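Uncharacterized protein (Streptococcus mutans, PDB 3L7Y) probably acts as a magnesium-dependent phosphatase of the haloacid dehalogenase-like hydrolase family, with its substrate not established. Local coordinates at residues 38-43 against 248-253. Numbering follows the deposited sequence.
Sequences KVIATD and MAFGDG. With MG (magnesium ion), chain B.
Asp43 and Asp252 meet at a magnesium ion, each giving one carboxylate oxygen to the metal site of a haloacid dehalogenase (HAD) Rossmann-like core. Asp43 OD2 and Asp252 OD2 both lie 2.4 Å from the magnesium. Asp43 OD2 and Asp252 OD2 are 3.0 Å apart, a closeness between two acceptors that the shared cation accounts for, and their carboxylate planes differ by 33°. The backbone O of Asp45 and four waters complete the seven ligands; one water also donates to Asp252 OD1 at 2.7 Å. Asp43 reaches the metal because its CG stands anti to the backbone N (chi1 179°), extending the side chain past the strand end. Its rotation is further fixed from outside: Thr47 OG1 hydrogen-bonds to OD2, and Lys229 NZ makes a salt bridge to OD1.

Behind the metal, strands 39-42 and 247-251 run parallel as neighbours in the central sheet, the axes of their short segments here 6° apart. Four hydrogen bonds form the ladder: Met248 N to Val39 O, Ala41 N to Met248 O, Phe250 N to Ala41 O and Asp43 N to Phe250 O. The bond from Asp43 N to Phe250 O, 3.0 Å long and nearly straight, ties the backbone of Asp43 directly to the neighbouring strand. Ala41 O also receives a CA-H...O contact from Ala249 CA at 3.1 Å.

On the sheet face carrying Ile40, Thr42, Met248 and Phe250, helix 291-301 packs over Thr42, Met248 and Phe250 through Val292 and Val295. Ile40 CG2 abuts the edge of the Phe250 ring in its plane, 4.0 Å from CE1. Thr42 OG1, beside Phe250 CB, donates to Asp43 O at 2.7 Å, meeting an in-plane lone pair of that carbonyl.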
loop_
_atom_site.group_PDB
_atom_site.type_symbol
_atom_site.label_atom_id
_atom_site.label_comp_id
_atom_site.label_asym_id
_atom_site.label_seq_id
_atom_site.Cartn_x
_atom_site.Cartn_y
_atom_site.Cartn_z
ATOM N N LYS A 38 -12.184 -12.705 11.677
ATOM C CA LYS A 38 -11.708 -13.811 10.838
ATOM C C LYS A 38 -10.573 -13.413 9.886
ATOM O O LYS A 38 -9.812 -14.258 9.414
ATOM C CB LYS A 38 -12.876 -14.439 10.078
ATOM C CG LYS A 38 -13.898 -15.060 11.033
ATOM C CD LYS A 38 -15.077 -15.711 10.332
ATOM C CE LYS A 38 -16.146 -16.104 11.360
ATOM N NZ LYS A 38 -17.192 -16.994 10.784
ATOM N N VAL A 39 -10.465 -12.127 9.594
ATOM C CA VAL A 39 -9.317 -11.632 8.847
ATOM C C VAL A 39 -8.795 -10.363 9.492
ATOM O O VAL A 39 -9.572 -9.522 9.960
ATOM C CB VAL A 39 -9.579 -11.516 7.306
ATOM C CG1 VAL A 39 -11.049 -11.697 6.971
ATOM C CG2 VAL A 39 -8.979 -10.238 6.716
ATOM N N ILE A 40 -7.472 -10.281 9.592
ATOM C CA ILE A 40 -6.794 -9.130 10.162
ATOM C C ILE A 40 -5.897 -8.562 9.069
ATOM O O ILE A 40 -5.053 -9.270 8.522
ATOM C CB ILE A 40 -5.921 -9.532 11.354
ATOM C CG1 ILE A 40 -6.765 -10.158 12.474
ATOM C CG2 ILE A 40 -5.120 -8.324 11.880
ATOM C CD1 ILE A 40 -5.945 -10.593 13.666
ATOM N N ALA A 41 -6.081 -7.288 8.753
ATOM C CA ALA A 41 -5.349 -6.658 7.660
ATOM C C ALA A 41 -4.611 -5.462 8.191
ATOM O O ALA A 41 -5.180 -4.645 8.896
ATOM C CB ALA A 41 -6.323 -6.226 6.550
ATOM N N THR A 42 -3.338 -5.342 7.863
ATOM C CA THR A 42 -2.606 -4.184 8.339
ATOM C C THR A 42 -1.778 -3.478 7.284
ATOM O O THR A 42 -1.087 -4.103 6.466
ATOM C CB THR A 42 -1.673 -4.544 9.491
ATOM O OG1 THR A 42 -1.113 -3.345 10.034
ATOM C CG2 THR A 42 -0.548 -5.438 8.993
ATOM N N ASP A 43 -1.830 -2.157 7.330
ATOM C CA ASP A 43 -0.860 -1.352 6.615
ATOM C C ASP A 43 0.535 -1.633 7.195
ATOM O O ASP A 43 0.646 -2.144 8.317
ATOM C CB ASP A 43 -1.218 0.113 6.768
ATOM C CG ASP A 43 -0.247 1.010 6.074
ATOM O OD1 ASP A 43 0.286 0.595 5.020
ATOM O OD2 ASP A 43 -0.006 2.112 6.595
ATOM N N MET A 248 -10.901 -6.975 10.791
ATOM C CA MET A 248 -10.166 -6.026 11.608
ATOM C C MET A 248 -9.032 -5.480 10.743
ATOM O O MET A 248 -8.355 -6.252 10.067
ATOM C CB MET A 248 -9.607 -6.715 12.857
ATOM C CG MET A 248 -8.605 -5.881 13.653
ATOM S SD MET A 248 -7.811 -6.840 14.977
ATOM C CE MET A 248 -9.141 -6.848 16.178
ATOM N N ALA A 249 -8.831 -4.163 10.759
ATOM C CA ALA A 249 -7.868 -3.515 9.872
ATOM C C ALA A 249 -7.196 -2.312 10.524
ATOM O O ALA A 249 -7.842 -1.568 11.265
ATOM C CB ALA A 249 -8.552 -3.092 8.583
ATOM N N PHE A 250 -5.905 -2.131 10.238
ATOM C CA PHE A 250 -5.094 -1.043 10.791
ATOM C C PHE A 250 -4.505 -0.161 9.692
ATOM O O PHE A 250 -4.045 -0.674 8.696
ATOM C CB PHE A 250 -3.921 -1.617 11.595
ATOM C CG PHE A 250 -4.338 -2.515 12.731
ATOM C CD1 PHE A 250 -4.583 -3.857 12.505
ATOM C CD2 PHE A 250 -4.475 -2.005 14.015
ATOM C CE1 PHE A 250 -4.962 -4.696 13.530
ATOM C CE2 PHE A 250 -4.854 -2.833 15.067
ATOM C CZ PHE A 250 -5.106 -4.181 14.825
ATOM N N GLY A 251 -4.486 1.155 9.887
ATOM C CA GLY A 251 -3.898 2.055 8.908
ATOM C C GLY A 251 -3.476 3.366 9.545
ATOM O O GLY A 251 -3.849 3.657 10.693
ATOM N N ASP A 252 -2.684 4.148 8.812
ATOM C CA ASP A 252 -2.268 5.464 9.273
ATOM C C ASP A 252 -2.282 6.485 8.142
ATOM O O ASP A 252 -1.895 7.629 8.354
ATOM C CB ASP A 252 -0.871 5.432 9.904
ATOM C CG ASP A 252 0.246 5.472 8.863
ATOM O OD1 ASP A 252 1.301 6.088 9.124
ATOM O OD2 ASP A 252 0.069 4.882 7.782
ATOM N N GLY A 253 -2.744 6.087 6.956
ATOM C CA GLY A 253 -2.609 6.942 5.781
ATOM C C GLY A 253 -3.825 7.111 4.880
ATOM O O GLY A 253 -4.776 6.343 4.951
HETATM MG MG MG B . 1.300 4.072 5.950
HETATM O O HOH W 1 2.456 2.897 3.977
HETATM O O HOH W 2 2.478 6.125 6.683
HETATM O O HOH W 3 1.551 5.892 4.266
HETATM O O HOH W 4 -0.679 4.017 4.487
#